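Local structure of peptide ABC transporter, peptide-binding protein (2D5W) at residues S7-A12 with V248-Q253; Q30-E35 with A269-S274; S516-E521 with Q529-A534. The protein binds oligopeptides, here a pentapeptide, and probably delivers them to a membrane ABC transporter for uptake. All blocks are in the same frame, centred on the assembly; numbering follows the deposited sequence.

Contact 1 (S7-A12 with V248-Q253); sequences SLVIGA and VYRFIQ
Leu8 opens the pairing of two parallel strands by offering its carbonyl to the backbone N of Val248, Leu8 O to Val248 N being 2.8 Å. From there the register runs Val9 with Val248, Ile10 with Tyr249, Gly11 with Arg250 and Ala12 with Phe251. Val9 sends its side chain to the face that also carries Val248 and Arg250; with CG1 anti to its own N (chi1 176°), that methyl reaches the aliphatic part of Arg250, Val9 CG1 to Arg250 CD 3.7 Å. The guanidinium goes further, to Ser266. Ile10 shows how one residue of a parallel strand grips its neighbour at two points, its N bonding to Val248 O and its O receiving Arg250 N, both at 2.8 Å. On the reverse face its side chain runs alongside that of Tyr249. Ile10 CG2 sits over the ring face, off centre toward the rim, in a CH-pi contact 4.0 Å from the Tyr249 centroid, while Ile10 CD1 packs by CE2 and CZ, 3.6 Å from Tyr249 CE2. The Tyr249 hydroxyl goes on to hydrogen-bond Glu35. Gly11 brings only backbone, its CA passing near Arg250 O. Ala12 completes the alternation: its N bonds to Arg250 O and its O receives Ile252 N. The methyl Ala12 CB lies near the plane of the Tyr249 ring, at the edge, and 3.9 Å from Phe251 CD1. Helix 31-40 covers this face through Ile32, Ile36 and Tyr39. Strand 7-12 lies between 246-251 and 269-270, and these three parallel strands of a mixed sheet, with helix 31-40 against one face, are characteristic of the alpha/beta lobes of periplasmic-type solute-binding proteins.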
# COMPACT_ATOMS: atom_id res chain seq x y z
N SER A 7 -8.17 -27.21 1.96
CA SER A 7 -7.27 -26.12 2.30
C SER A 7 -6.97 -25.23 1.10
O SER A 7 -7.30 -25.57 -0.04
CB SER A 7 -5.96 -26.68 2.86
OG SER A 7 -5.29 -27.46 1.88
N LEU A 8 -6.33 -24.10 1.37
CA LEU A 8 -5.96 -23.13 0.35
C LEU A 8 -4.52 -22.65 0.53
O LEU A 8 -4.21 -22.00 1.53
CB LEU A 8 -6.91 -21.93 0.42
CG LEU A 8 -6.57 -20.70 -0.43
CD1 LEU A 8 -6.58 -21.07 -1.90
CD2 LEU A 8 -7.56 -19.59 -0.14
N VAL A 9 -3.66 -22.98 -0.42
CA VAL A 9 -2.26 -22.57 -0.36
C VAL A 9 -2.07 -21.41 -1.33
O VAL A 9 -2.32 -21.54 -2.53
CB VAL A 9 -1.31 -23.73 -0.74
CG1 VAL A 9 0.14 -23.24 -0.76
CG2 VAL A 9 -1.46 -24.87 0.26
N ILE A 10 -1.63 -20.27 -0.80
CA ILE A 10 -1.42 -19.06 -1.58
C ILE A 10 0.06 -18.73 -1.66
O ILE A 10 0.75 -18.70 -0.64
CB ILE A 10 -2.18 -17.87 -0.95
CG1 ILE A 10 -3.67 -18.20 -0.88
CG2 ILE A 10 -1.93 -16.61 -1.75
CD1 ILE A 10 -4.48 -17.20 -0.07
N GLY A 11 0.55 -18.50 -2.87
CA GLY A 11 1.96 -18.17 -3.05
C GLY A 11 2.21 -16.68 -3.14
O GLY A 11 1.49 -15.96 -3.84
N ALA A 12 3.23 -16.21 -2.44
CA ALA A 12 3.60 -14.80 -2.43
C ALA A 12 5.12 -14.65 -2.51
O ALA A 12 5.86 -15.54 -2.09
CB ALA A 12 3.08 -14.14 -1.15
N VAL A 248 -2.87 -21.25 3.92
CA VAL A 248 -1.45 -21.13 4.15
C VAL A 248 -0.79 -20.27 3.09
O VAL A 248 -0.94 -20.53 1.89
CB VAL A 248 -0.75 -22.51 4.13
CG1 VAL A 248 0.76 -22.34 4.30
CG2 VAL A 248 -1.31 -23.40 5.23
N TYR A 249 -0.09 -19.23 3.53
CA TYR A 249 0.66 -18.37 2.62
C TYR A 249 2.08 -18.92 2.62
O TYR A 249 2.67 -19.10 3.69
CB TYR A 249 0.67 -16.93 3.12
CG TYR A 249 -0.38 -16.05 2.50
CD1 TYR A 249 -0.07 -15.16 1.47
CD2 TYR A 249 -1.71 -16.10 2.95
CE1 TYR A 249 -1.03 -14.34 0.91
CE2 TYR A 249 -2.68 -15.29 2.38
CZ TYR A 249 -2.34 -14.41 1.37
OH TYR A 249 -3.32 -13.61 0.83
N ARG A 250 2.61 -19.20 1.44
CA ARG A 250 3.97 -19.68 1.28
C ARG A 250 4.76 -18.55 0.65
O ARG A 250 4.35 -17.97 -0.35
CB ARG A 250 4.01 -20.91 0.36
CG ARG A 250 3.61 -22.20 1.04
CD ARG A 250 3.74 -23.37 0.08
NE ARG A 250 5.09 -23.47 -0.47
CZ ARG A 250 5.42 -24.27 -1.48
NH1 ARG A 250 6.67 -24.30 -1.92
NH2 ARG A 250 4.50 -25.04 -2.05
N PHE A 251 5.91 -18.23 1.26
CA PHE A 251 6.75 -17.14 0.79
C PHE A 251 8.00 -17.61 0.08
O PHE A 251 8.80 -18.37 0.63
CB PHE A 251 7.13 -16.25 1.97
CG PHE A 251 5.95 -15.74 2.74
CD1 PHE A 251 5.07 -14.84 2.15
CD2 PHE A 251 5.66 -16.21 4.01
CE1 PHE A 251 3.93 -14.41 2.82
CE2 PHE A 251 4.52 -15.79 4.69
CZ PHE A 251 3.66 -14.88 4.09
N ILE A 252 8.16 -17.15 -1.16
CA ILE A 252 9.33 -17.48 -1.98
C ILE A 252 9.78 -16.14 -2.55
O ILE A 252 9.15 -15.60 -3.47
CB ILE A 252 8.96 -18.48 -3.10
CG1 ILE A 252 8.42 -19.77 -2.47
CG2 ILE A 252 10.20 -18.80 -3.94
CD1 ILE A 252 7.96 -20.82 -3.48
N GLN A 253 10.86 -15.60 -2.00
CA GLN A 253 11.38 -14.28 -2.37
C GLN A 253 11.80 -14.07 -3.81
O GLN A 253 11.56 -13.01 -4.39
CB GLN A 253 12.54 -13.91 -1.45
CG GLN A 253 12.93 -12.44 -1.53
CD GLN A 253 14.18 -12.12 -0.75
OE1 GLN A 253 14.48 -12.75 0.27
NE2 GLN A 253 14.92 -11.12 -1.20

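Contact 2 (Q30-E35 with A269-S274)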
# COMPACT_ATOMS: atom_id res chain seq x y z
N GLN A 30 3.08 -2.78 4.15
CA GLN A 30 3.25 -3.65 2.99
C GLN A 30 1.91 -4.14 2.46
O GLN A 30 1.03 -4.52 3.23
CB GLN A 30 4.06 -4.89 3.37
CG GLN A 30 5.53 -4.68 3.60
CD GLN A 30 6.12 -5.85 4.35
OE1 GLN A 30 5.90 -6.01 5.55
NE2 GLN A 30 6.85 -6.71 3.64
N ALA A 31 1.78 -4.16 1.14
CA ALA A 31 0.57 -4.66 0.52
C ALA A 31 0.33 -6.12 0.92
O ALA A 31 -0.81 -6.51 1.18
CB ALA A 31 0.67 -4.54 -1.00
N ILE A 32 1.39 -6.92 1.01
CA ILE A 32 1.20 -8.32 1.36
C ILE A 32 0.64 -8.46 2.77
O ILE A 32 -0.18 -9.34 3.03
CB ILE A 32 2.53 -9.15 1.20
CG1 ILE A 32 2.27 -10.63 1.51
CG2 ILE A 32 3.63 -8.60 2.10
CD1 ILE A 32 1.23 -11.29 0.62
N LYS A 33 1.07 -7.59 3.68
CA LYS A 33 0.58 -7.62 5.05
C LYS A 33 -0.93 -7.32 5.08
O LYS A 33 -1.70 -8.02 5.74
CB LYS A 33 1.35 -6.59 5.88
CG LYS A 33 0.90 -6.42 7.33
CD LYS A 33 1.88 -5.51 8.06
CE LYS A 33 1.42 -5.12 9.45
NZ LYS A 33 0.53 -3.93 9.44
N SER A 34 -1.35 -6.30 4.35
CA SER A 34 -2.77 -5.95 4.30
C SER A 34 -3.61 -7.05 3.67
O SER A 34 -4.72 -7.33 4.13
CB SER A 34 -2.96 -4.65 3.54
OG SER A 34 -2.62 -3.54 4.35
N GLU A 35 -3.10 -7.68 2.62
CA GLU A 35 -3.85 -8.74 1.96
C GLU A 35 -4.08 -9.91 2.91
O GLU A 35 -5.20 -10.40 3.06
CB GLU A 35 -3.11 -9.24 0.73
CG GLU A 35 -3.89 -10.25 -0.08
CD GLU A 35 -3.05 -10.86 -1.18
OE1 GLU A 35 -2.37 -11.87 -0.92
OE2 GLU A 35 -3.07 -10.32 -2.31
N ALA A 269 -3.38 -20.83 -5.42
CA ALA A 269 -3.64 -19.51 -5.97
C ALA A 269 -2.49 -18.58 -5.63
O ALA A 269 -1.74 -18.83 -4.69
CB ALA A 269 -4.94 -18.95 -5.40
N THR A 270 -2.35 -17.51 -6.40
CA THR A 270 -1.29 -16.56 -6.13
C THR A 270 -1.84 -15.28 -5.52
O THR A 270 -2.99 -14.89 -5.73
CB THR A 270 -0.48 -16.22 -7.39
OG1 THR A 270 -1.36 -15.80 -8.44
CG2 THR A 270 0.32 -17.44 -7.85
N SER A 271 -0.98 -14.64 -4.73
CA SER A 271 -1.27 -13.39 -4.04
C SER A 271 -1.18 -12.22 -5.02
O SER A 271 -0.70 -12.37 -6.14
CB SER A 271 -0.23 -13.22 -2.93
OG SER A 271 -0.20 -11.91 -2.38
N SER A 272 -1.64 -11.05 -4.58
CA SER A 272 -1.52 -9.85 -5.40
C SER A 272 -0.04 -9.46 -5.39
O SER A 272 0.40 -8.63 -6.19
CB SER A 272 -2.37 -8.71 -4.83
OG SER A 272 -1.88 -8.28 -3.57
N VAL A 273 0.73 -10.04 -4.47
CA VAL A 273 2.16 -9.78 -4.37
C VAL A 273 2.86 -11.12 -4.62
O VAL A 273 3.25 -11.83 -3.69
CB VAL A 273 2.56 -9.23 -2.99
CG1 VAL A 273 4.03 -8.85 -2.98
CG2 VAL A 273 1.70 -8.02 -2.65
N SER A 274 3.01 -11.46 -5.89
CA SER A 274 3.61 -12.73 -6.27
C SER A 274 4.43 -12.63 -7.55
O SER A 274 5.58 -12.18 -7.51
CB SER A 274 2.50 -13.79 -6.42
OG SER A 274 1.49 -13.38 -7.32
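Glu35 reaches from helix 31-40 to the turn at Ser271 and Ser272 and ends in a carboxylate with both oxygens engaged. Its CB points toward the turn, and CG, anti to the backbone N (chi1 -175°), and the extended chain beyond it carry the carboxylate there; CD comes within 3.3 Å of Ser271 OG. At the tip, Glu35 OE1 accepts from Ser271 OG at 2.6 Å, on the syn side but 29° out of the carboxylate plane; Tyr249 OH is a second partner of the same oxygen. Glu35 OE2 takes two donors from Ser272: the backbone N, at 2.8 Å, uses the syn lone pair, whereas Ser272 OG, at 2.7 Å, comes from above the plane. Ser271 OG in turn accepts from Val273 N at 3.0 Å, an ST turn that orients the hydroxyl donating to Glu35. Beside this polar knot, Val273 CG2 packs on Ala31 CB (4.0 Å) and Ile32 CB. An alanine in place of Glu35 would remove the carboxylate and is likely to leave Ser271 OG, Ser272 N, Ser272 OG and Tyr249 OH without the group that receives them. Ala31, Ser272 and Val273 touch the bound peptide, a basic side chain of it bonding to Ser272 O. Buried but met by several donors, the carboxylate is probably ionised, and its joining of helix to turn is consistent with holding this part of the peptide site in place.

Contact 3 (S516-E521 with Q529-A534)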
# COMPACT_ATOMS: atom_id res chain seq x y z
N SER A 516 -5.54 19.97 -1.59
CA SER A 516 -6.29 20.18 -0.36
C SER A 516 -7.71 20.64 -0.68
O SER A 516 -8.66 20.30 0.02
CB SER A 516 -5.60 21.21 0.53
OG SER A 516 -4.36 20.72 1.00
N GLN A 517 -7.86 21.42 -1.75
CA GLN A 517 -9.18 21.89 -2.13
C GLN A 517 -9.94 20.78 -2.85
O GLN A 517 -11.14 20.58 -2.62
CB GLN A 517 -9.09 23.10 -3.07
CG GLN A 517 -10.45 23.71 -3.36
CD GLN A 517 -10.39 24.82 -4.39
OE1 GLN A 517 -9.49 25.66 -4.36
NE2 GLN A 517 -11.37 24.85 -5.28
N ALA A 518 -9.24 20.05 -3.70
CA ALA A 518 -9.85 18.97 -4.47
C ALA A 518 -10.55 17.91 -3.63
O ALA A 518 -11.62 17.44 -4.01
CB ALA A 518 -8.81 18.31 -5.37
N VAL A 519 -9.96 17.53 -2.51
CA VAL A 519 -10.57 16.50 -1.68
C VAL A 519 -11.86 16.98 -1.02
O VAL A 519 -12.66 16.17 -0.55
CB VAL A 519 -9.60 15.97 -0.59
CG1 VAL A 519 -8.41 15.29 -1.25
CG2 VAL A 519 -9.14 17.10 0.31
N LEU A 520 -12.06 18.30 -0.99
CA LEU A 520 -13.27 18.89 -0.42
C LEU A 520 -14.33 19.09 -1.50
O LEU A 520 -15.45 19.50 -1.20
CB LEU A 520 -12.95 20.25 0.20
CG LEU A 520 -12.00 20.32 1.39
CD1 LEU A 520 -11.62 21.77 1.65
CD2 LEU A 520 -12.66 19.70 2.62
N GLU A 521 -13.96 18.83 -2.75
CA GLU A 521 -14.88 19.01 -3.86
C GLU A 521 -15.74 17.78 -4.09
O GLU A 521 -15.25 16.75 -4.55
CB GLU A 521 -14.12 19.34 -5.14
CG GLU A 521 -15.03 19.63 -6.32
CD GLU A 521 -16.01 20.75 -6.00
OE1 GLU A 521 -15.57 21.91 -5.89
OE2 GLU A 521 -17.22 20.46 -5.86
N GLN A 529 -10.83 18.47 -12.39
CA GLN A 529 -10.11 19.63 -12.92
C GLN A 529 -8.96 20.03 -12.00
O GLN A 529 -7.86 20.32 -12.47
CB GLN A 529 -11.06 20.83 -13.08
CG GLN A 529 -12.26 20.57 -13.97
CD GLN A 529 -13.13 21.79 -14.15
OE1 GLN A 529 -13.37 22.55 -13.21
NE2 GLN A 529 -13.64 21.99 -15.37
N LEU A 530 -9.21 20.05 -10.70
CA LEU A 530 -8.18 20.42 -9.73
C LEU A 530 -7.06 19.39 -9.70
O LEU A 530 -5.88 19.75 -9.69
CB LEU A 530 -8.80 20.58 -8.34
CG LEU A 530 -9.77 21.77 -8.24
CD1 LEU A 530 -10.57 21.68 -6.95
CD2 LEU A 530 -8.99 23.07 -8.32
N PHE A 531 -7.42 18.11 -9.70
CA PHE A 531 -6.40 17.06 -9.70
C PHE A 531 -5.59 17.07 -11.00
O PHE A 531 -4.41 16.73 -11.00
CB PHE A 531 -7.06 15.69 -9.50
CG PHE A 531 -7.10 15.24 -8.07
CD1 PHE A 531 -5.95 14.73 -7.45
CD2 PHE A 531 -8.27 15.31 -7.33
CE1 PHE A 531 -5.98 14.31 -6.13
CE2 PHE A 531 -8.31 14.90 -6.00
CZ PHE A 531 -7.16 14.40 -5.40
N TRP A 532 -6.22 17.47 -12.10
CA TRP A 532 -5.51 17.53 -13.38
C TRP A 532 -4.45 18.62 -13.33
O TRP A 532 -3.34 18.44 -13.81
CB TRP A 532 -6.49 17.76 -14.53
CG TRP A 532 -7.07 16.49 -15.06
CD1 TRP A 532 -7.30 15.33 -14.36
CD2 TRP A 532 -7.49 16.23 -16.41
NE1 TRP A 532 -7.83 14.37 -15.19
CE2 TRP A 532 -7.96 14.90 -16.45
CE3 TRP A 532 -7.52 16.99 -17.58
CZ2 TRP A 532 -8.45 14.31 -17.62
CZ3 TRP A 532 -8.00 16.41 -18.75
CH2 TRP A 532 -8.46 15.08 -18.76
N ARG A 533 -4.80 19.76 -12.72
CA ARG A 533 -3.85 20.86 -12.61
C ARG A 533 -2.71 20.43 -11.69
O ARG A 533 -1.54 20.73 -11.95
CB ARG A 533 -4.54 22.11 -12.06
CG ARG A 533 -5.88 22.42 -12.74
CD ARG A 533 -5.81 22.18 -14.25
NE ARG A 533 -7.12 21.92 -14.82
CZ ARG A 533 -7.33 21.47 -16.05
NH1 ARG A 533 -8.56 21.26 -16.49
NH2 ARG A 533 -6.29 21.24 -16.85
N ALA A 534 -3.03 19.71 -10.62
CA ALA A 534 -2.01 19.23 -9.69
C ALA A 534 -1.05 18.28 -10.41
O ALA A 534 0.16 18.33 -10.18
CB ALA A 534 -2.66 18.53 -8.51
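Two consecutive helices, 509-518 and 524-541, meet here in a helical hairpin, packing the end of the first against the early turns of the second. The connection begins with a type I beta turn from Ala518 to Glu521, and the contact across the hairpin centres on Ala518. Ala518 CA is 5.7 Å from Leu530 CA, and so close an approach is possible because the alanine brings only a single methyl. Ala518 CB touches Leu530 CB at 3.7 Å and, on the next residue of the second helix, meets the ring of Phe531, Ala518 CB to Phe531 CE2 being 3.5 Å. A chi1 of -94°, off the staggered position, brings the end of the ring nearer the first segment, and the alanine methyl comes to it obliquely. Val519 CG1 approaches the same ring more loosely, 4.4 Å from Phe531 CZ. Leu530 has CG anti to its carbonyl carbon (chi1 -67°), and Leu530 CD1 is directed onto the first helix, where it lies 3.7 Å from Ala518 CA. The side chains of Gln517 and Leu530 cross at about a right angle, Gln517 NE2 touching Leu530 CD1 at 3.7 Å, with CG and CD of the glutamine also within touch. Leu530 also touches Leu514, one turn before Ala518, and Val519 packs on Tyr145 and Asp475 from neighbouring loops. No hydrogen bond spans the two segments: the hairpin is joined here by van der Waals packing of buried apolar groups, with the exposed Gln517 at its outer margin.

Overall arrangement
Read from the N terminus, the chain lays down strand 7-12 and then helix 31-40, and both wait more than two hundred residues for their partners. Contact 1 closes the first long loop when strand 246-251 arrives; contact 2 closes the second when 269-274 follows. The two loops cross, since their segments alternate along the chain, and they meet in space, where Gly11 and Ser271 share a backbone hydrogen bond. Together they tie helix 31-40 to the sheet, contact 2 lying at the bound peptide. Contact 3 follows in series, a short local hairpin late in the chain, its centre about 40 Å from that of contact 1 and on the opposite side of the chain's centre.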